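PDB 5V77: uncharacterized protein from Neisseria gonorrhoeae, which is of unknown function and belongs to the NGO_1070-like family, folding into a dimeric, all-beta protein with a curled antiparallel sheet. Local coordinates for residues N29-S34 against I99-E104; I80-Y85 against S89-D94. All coordinates share one frame; numbering follows the deposited sequence. Where two conformers were deposited one is given.

From the N terminus, the chain first meets residues 29-34, on strand 30-37. Contact 1 joins them to residues 99-104, near the C-terminal end, and so closes a long loop with 64 residues between its two segments. Contact 2 lies wholly inside that loop. It pairs residues 80-85 with 89-94 and closes a short connection, with three residues between its segments. The two contacts nest and do not cross. They meet where strand 89-94 pairs with strand 98-103 in the same sheet; Ile99 O probably accepts from Ile93 N, and Ala103 O from Ser89 N. Contact 2 builds one hairpin of the sheet, whereas contact 1 packs side chains across its curled interior.

Contact 1: N29-S34 against I99-E104; sequences NTLTLS and IKISAE
Leu31 and Leu33 pack against Ile101 in a small, buried apolar contact across the inside of the curled sheet. Its centre is about 7 Å from the centre of the chain. Strands 30-37 and 98-103 are not paired with each other. Each is hydrogen-bonded to the long strand 43-58, and the strand pairings run round a closed, barrel-like circuit. The backbones stay well apart: Leu31 CA and Ile101 CA are 8.7 Å from each other. Side chains alone bridge the gap.

Ile101 does the reaching on its side. Its CG1 branch lies anti to the carbonyl carbon (chi1 -56°), and chi2 is extended at 173°, which carries CD1 toward the opposing strand. Leu33 comes to meet it tip to tip. Leu33 CD1 lies 3.6 Å from Ile101 CD1. The other methyl, Leu33 CD2, is 4.2 Å from the same Ile101 CD1, so this methyl faces both branches of the leucine. Leu31 comes in more loosely, with its CD1 4.4 Å from Ile101 CD1.

Neighbouring strands complete the apolar surroundings. Phe55 touches both Leu31 and Ile101, Ile91 packs on Ile101, and Ile93 packs on Leu33. The first segment begins at a classic beta bulge opposite Ser25, where the side-chain amide of Asn29 hydrogen-bonds to the backbone of Asp70 and Leu72 of the second subunit.

No hydrogen bond or charge pair crosses between the segments. The contact therefore rests on dispersion and on the exclusion of water, and its methyl groups impose no bond direction on the two strands.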
loop_
_atom_site.group_PDB
_atom_site.type_symbol
_atom_site.label_atom_id
_atom_site.label_comp_id
_atom_site.label_asym_id
_atom_site.label_seq_id
_atom_site.Cartn_x
_atom_site.Cartn_y
_atom_site.Cartn_z
ATOM N N ASN A 29 -1.409 5.741 -9.650
ATOM C CA ASN A 29 -0.708 4.852 -10.579
ATOM C C ASN A 29 0.730 4.562 -10.181
ATOM O O ASN A 29 1.354 3.664 -10.786
ATOM C CB ASN A 29 -0.715 5.441 -11.997
ATOM C CG ASN A 29 -2.095 5.429 -12.630
ATOM O OD1 ASN A 29 -3.040 4.833 -12.095
ATOM N ND2 ASN A 29 -2.220 6.077 -13.780
ATOM N N THR A 30 1.278 5.315 -9.225
ATOM C CA THR A 30 2.683 5.223 -8.859
ATOM C C THR A 30 2.798 5.084 -7.355
ATOM O O THR A 30 2.055 5.737 -6.600
ATOM C CB THR A 30 3.456 6.458 -9.327
ATOM O OG1 THR A 30 3.430 6.495 -10.747
ATOM C CG2 THR A 30 4.921 6.417 -8.845
ATOM N N LEU A 31 3.718 4.219 -6.926
ATOM C CA LEU A 31 4.104 4.096 -5.527
ATOM C C LEU A 31 5.563 4.486 -5.378
ATOM O O LEU A 31 6.424 3.988 -6.122
ATOM C CB LEU A 31 3.910 2.666 -5.013
ATOM C CG LEU A 31 2.482 2.319 -4.579
ATOM C CD1 LEU A 31 2.391 0.830 -4.384
ATOM C CD2 LEU A 31 2.150 3.058 -3.275
ATOM N N THR A 32 5.852 5.347 -4.406
ATOM C CA THR A 32 7.234 5.721 -4.122
ATOM C C THR A 32 7.563 5.324 -2.694
ATOM O O THR A 32 6.817 5.643 -1.755
ATOM C CB THR A 32 7.473 7.221 -4.339
ATOM O OG1 THR A 32 7.118 7.556 -5.690
ATOM C CG2 THR A 32 8.968 7.582 -4.121
ATOM N N LEU A 33 8.669 4.614 -2.545
ATOM C CA LEU A 33 9.192 4.210 -1.250
ATOM C C LEU A 33 10.393 5.088 -0.950
ATOM O O LEU A 33 11.272 5.223 -1.801
ATOM C CB LEU A 33 9.600 2.733 -1.275
ATOM C CG LEU A 33 8.505 1.681 -1.079
ATOM C CD1 LEU A 33 7.451 1.769 -2.178
ATOM C CD2 LEU A 33 9.118 0.282 -1.075
ATOM N N SER A 34 10.431 5.702 0.239
ATOM C CA SER A 34 11.526 6.606 0.572
ATOM C C SER A 34 12.329 6.067 1.742
ATOM O O SER A 34 11.772 5.461 2.663
ATOM C CB SER A 34 11.020 8.007 0.895
ATOM O OG SER A 34 10.421 8.566 -0.266
ATOM N N ILE A 99 7.118 -7.115 1.778
ATOM C CA ILE A 99 6.527 -6.162 0.852
ATOM C C ILE A 99 6.915 -6.584 -0.558
ATOM O O ILE A 99 8.101 -6.782 -0.844
ATOM C CB ILE A 99 6.992 -4.717 1.125
ATOM C CG1 ILE A 99 6.479 -4.233 2.484
ATOM C CG2 ILE A 99 6.492 -3.768 -0.006
ATOM C CD1 ILE A 99 7.228 -3.021 3.036
ATOM N N LYS A 100 5.923 -6.720 -1.439
ATOM C CA LYS A 100 6.167 -7.050 -2.840
ATOM C C LYS A 100 5.437 -6.026 -3.688
ATOM O O LYS A 100 4.259 -5.750 -3.444
ATOM C CB LYS A 100 5.662 -8.452 -3.209
ATOM C CG LYS A 100 6.367 -9.618 -2.526
ATOM C CD LYS A 100 5.909 -10.938 -3.154
ATOM C CE LYS A 100 6.542 -12.144 -2.482
ATOM N NZ LYS A 100 6.066 -13.428 -3.079
ATOM N N ILE A 101 6.125 -5.451 -4.669
ATOM C CA ILE A 101 5.490 -4.504 -5.583
ATOM C C ILE A 101 5.899 -4.863 -6.993
ATOM O O ILE A 101 7.095 -4.975 -7.277
ATOM C CB ILE A 101 5.889 -3.043 -5.299
ATOM C CG1 ILE A 101 5.562 -2.677 -3.853
ATOM C CG2 ILE A 101 5.114 -2.117 -6.266
ATOM C CD1 ILE A 101 6.063 -1.306 -3.416
ATOM N N SER A 102 4.916 -5.011 -7.875
ATOM C CA SER A 102 5.137 -5.194 -9.304
ATOM C C SER A 102 4.595 -3.971 -10.033
ATOM O O SER A 102 3.518 -3.472 -9.701
ATOM C CB SER A 102 4.441 -6.456 -9.823
ATOM O OG SER A 102 5.077 -7.629 -9.331
ATOM N N ALA A 103 5.352 -3.474 -11.007
ATOM C CA ALA A 103 4.993 -2.236 -11.696
ATOM C C ALA A 103 5.645 -2.254 -13.071
ATOM O O ALA A 103 6.666 -2.920 -13.274
ATOM C CB ALA A 103 5.446 -1.004 -10.900
ATOM N N GLU A 104 5.046 -1.518 -14.016
ATOM C CA GLU A 104 5.573 -1.541 -15.379
ATOM C C GLU A 104 7.025 -1.079 -15.420
ATOM O O GLU A 104 7.840 -1.661 -16.149
ATOM C CB GLU A 104 4.710 -0.688 -16.305
ATOM C CG GLU A 104 5.132 -0.702 -17.770
ATOM C CD GLU A 104 4.038 -0.164 -18.672
ATOM O OE1 GLU A 104 4.106 -0.361 -19.914
ATOM O OE2 GLU A 104 3.093 0.446 -18.119
#

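Contact 2: I80-Y85 against S89-D94; sequences IELYKY and SEIIID
Tyr83 and Ile92 are brought together by matching first torsions. Tyr83 CG (chi1 -59°) and Ile92 CG1 (chi1 -62°) each lie anti to their own carbonyl carbon. They meet obliquely on one face of an antiparallel beta hairpin, with Tyr83 CE2 3.7 Å from Ile92 CD1. Glu81 and Glu90 share this face.

Four backbone hydrogen bonds hold strands 80-84 and 89-94 together. They join the hydrogen-bonded pairs Glu81 with Ile92 and Tyr83 with Glu90. The bond from Tyr83 N to Glu90 O is 2.8 Å long and nearly straight, at 172°. That same oxygen also sits at the edge of the Tyr83 ring, in its plane, 3.7 Å from Tyr83 CD2.

On the other face, Leu82 CD1 packs 3.7 Å from Ile91 CG2. Leu33 and Ile47 from other strands cover Ile91. At the far end of the hairpin, Ile80 lies beside Ile93, pointing the same way, with Ile80 CG1 3.9 Å from Ile93 CG1. Strands 9-13 and 98-103 extend the sheet beyond the two hairpin strands.

On the Tyr83 face, the extended Glu81 side chain brings its carboxylate to the ring's hydroxyl. Within segment 80-85, Tyr83 OH donates to Glu81 OE2 at 2.7 Å, while Glu81 OE1 lies 3.8 Å from Ile92 CG2.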
loop_
_atom_site.group_PDB
_atom_site.type_symbol
_atom_site.label_atom_id
_atom_site.label_comp_id
_atom_site.label_asym_id
_atom_site.label_seq_id
_atom_site.Cartn_x
_atom_site.Cartn_y
_atom_site.Cartn_z
ATOM N N ILE A 80 17.251 -4.974 -1.009
ATOM C CA ILE A 80 15.981 -5.082 -1.724
ATOM C C ILE A 80 16.230 -5.847 -3.020
ATOM O O ILE A 80 17.121 -5.486 -3.799
ATOM C CB ILE A 80 15.374 -3.691 -1.997
ATOM C CG1 ILE A 80 15.061 -3.015 -0.659
ATOM C CG2 ILE A 80 14.105 -3.804 -2.879
ATOM C CD1 ILE A 80 14.614 -1.574 -0.763
ATOM N N GLU A 81 15.464 -6.917 -3.234
ATOM C CA GLU A 81 15.593 -7.729 -4.437
ATOM C C GLU A 81 14.830 -7.075 -5.578
ATOM O O GLU A 81 13.652 -6.749 -5.428
ATOM C CB GLU A 81 15.039 -9.131 -4.200
ATOM C CG GLU A 81 15.587 -9.839 -2.986
ATOM C CD GLU A 81 14.650 -10.931 -2.500
ATOM O OE1 GLU A 81 14.236 -10.883 -1.322
ATOM O OE2 GLU A 81 14.305 -11.821 -3.306
ATOM N N LEU A 82 15.488 -6.894 -6.720
ATOM C CA LEU A 82 14.856 -6.299 -7.893
ATOM C C LEU A 82 14.892 -7.310 -9.031
ATOM O O LEU A 82 15.968 -7.814 -9.384
ATOM C CB LEU A 82 15.554 -4.998 -8.299
ATOM C CG LEU A 82 15.104 -4.332 -9.609
ATOM C CD1 LEU A 82 13.647 -3.911 -9.561
ATOM C CD2 LEU A 82 15.981 -3.138 -9.941
ATOM N N TYR A 83 13.720 -7.622 -9.578
ATOM C CA TYR A 83 13.568 -8.560 -10.685
ATOM C C TYR A 83 13.052 -7.808 -11.902
ATOM O O TYR A 83 12.093 -7.038 -11.794
ATOM C CB TYR A 83 12.586 -9.683 -10.337
ATOM C CG TYR A 83 12.970 -10.506 -9.133
ATOM C CD1 TYR A 83 13.577 -11.749 -9.279
ATOM C CD2 TYR A 83 12.723 -10.045 -7.848
ATOM C CE1 TYR A 83 13.927 -12.508 -8.172
ATOM C CE2 TYR A 83 13.073 -10.794 -6.737
ATOM C CZ TYR A 83 13.673 -12.019 -6.905
ATOM O OH TYR A 83 14.012 -12.752 -5.794
ATOM N N LYS A 84 13.660 -8.040 -13.062
ATOM C CA LYS A 84 13.216 -7.376 -14.284
ATOM C C LYS A 84 12.725 -8.424 -15.267
ATOM O O LYS A 84 13.492 -9.301 -15.676
ATOM C CB LYS A 84 14.334 -6.535 -14.904
ATOM C CG LYS A 84 13.845 -5.629 -16.025
ATOM C CD LYS A 84 14.953 -4.715 -16.529
ATOM C CE LYS A 84 14.394 -3.622 -17.430
ATOM N NZ LYS A 84 13.664 -4.185 -18.597
ATOM N N TYR A 85 11.452 -8.333 -15.641
ATOM C CA TYR A 85 10.845 -9.205 -16.635
ATOM C C TYR A 85 10.690 -8.449 -17.952
ATOM O O TYR A 85 11.080 -7.287 -18.075
ATOM C CB TYR A 85 9.500 -9.728 -16.133
ATOM C CG TYR A 85 9.612 -10.439 -14.808
ATOM C CD1 TYR A 85 9.966 -11.784 -14.748
ATOM C CD2 TYR A 85 9.378 -9.772 -13.620
ATOM C CE1 TYR A 85 10.075 -12.438 -13.539
ATOM C CE2 TYR A 85 9.486 -10.417 -12.405
ATOM C CZ TYR A 85 9.836 -11.748 -12.372
ATOM O OH TYR A 85 9.941 -12.390 -11.162
ATOM N N SER A 89 8.629 -4.987 -13.767
ATOM C CA SER A 89 9.636 -5.312 -12.768
ATOM C C SER A 89 8.964 -5.496 -11.410
ATOM O O SER A 89 7.821 -5.089 -11.201
ATOM C CB SER A 89 10.729 -4.228 -12.696
ATOM O OG SER A 89 11.452 -4.157 -13.923
ATOM N N GLU A 90 9.699 -6.108 -10.481
ATOM C CA GLU A 90 9.181 -6.393 -9.151
ATOM C C GLU A 90 10.281 -6.169 -8.126
ATOM O O GLU A 90 11.424 -6.577 -8.347
ATOM C CB GLU A 90 8.667 -7.841 -9.065
ATOM C CG GLU A 90 7.996 -8.190 -7.737
ATOM C CD GLU A 90 7.567 -9.642 -7.675
ATOM O OE1 GLU A 90 7.791 -10.356 -8.663
ATOM O OE2 GLU A 90 7.001 -10.067 -6.645
ATOM N N ILE A 91 9.943 -5.522 -7.006
ATOM C CA ILE A 91 10.843 -5.476 -5.860
ATOM C C ILE A 91 10.256 -6.350 -4.764
ATOM O O ILE A 91 9.032 -6.421 -4.596
ATOM C CB ILE A 91 11.108 -4.051 -5.336
ATOM C CG1 ILE A 91 9.807 -3.277 -5.110
ATOM C CG2 ILE A 91 12.050 -3.296 -6.268
ATOM C CD1 ILE A 91 10.036 -2.009 -4.308
ATOM N N ILE A 92 11.131 -7.016 -4.021
ATOM C CA ILE A 92 10.728 -7.817 -2.875
ATOM C C ILE A 92 11.548 -7.382 -1.674
ATOM O O ILE A 92 12.781 -7.345 -1.737
ATOM C CB ILE A 92 10.891 -9.321 -3.133
ATOM C CG1 ILE A 92 9.993 -9.742 -4.293
ATOM C CG2 ILE A 92 10.534 -10.107 -1.869
ATOM C CD1 ILE A 92 10.067 -11.213 -4.607
ATOM N N ILE A 93 10.860 -7.028 -0.593
ATOM C CA ILE A 93 11.484 -6.721 0.688
ATOM C C ILE A 93 11.067 -7.817 1.652
ATOM O O ILE A 93 9.871 -8.026 1.868
ATOM C CB ILE A 93 11.047 -5.343 1.209
ATOM C CG1 ILE A 93 11.489 -4.231 0.242
ATOM C CG2 ILE A 93 11.570 -5.129 2.628
ATOM C CD1 ILE A 93 10.813 -2.897 0.506
ATOM N N ASP A 94 12.033 -8.525 2.224
ATOM C CA ASP A 94 11.721 -9.641 3.119
ATOM C C ASP A 94 12.523 -9.447 4.402
ATOM O O ASP A 94 13.700 -9.805 4.459
ATOM C CB ASP A 94 12.021 -10.976 2.445
ATOM C CG ASP A 94 11.502 -12.171 3.235
ATOM O OD1 ASP A 94 11.265 -12.049 4.457
ATOM O OD2 ASP A 94 11.341 -13.248 2.626
#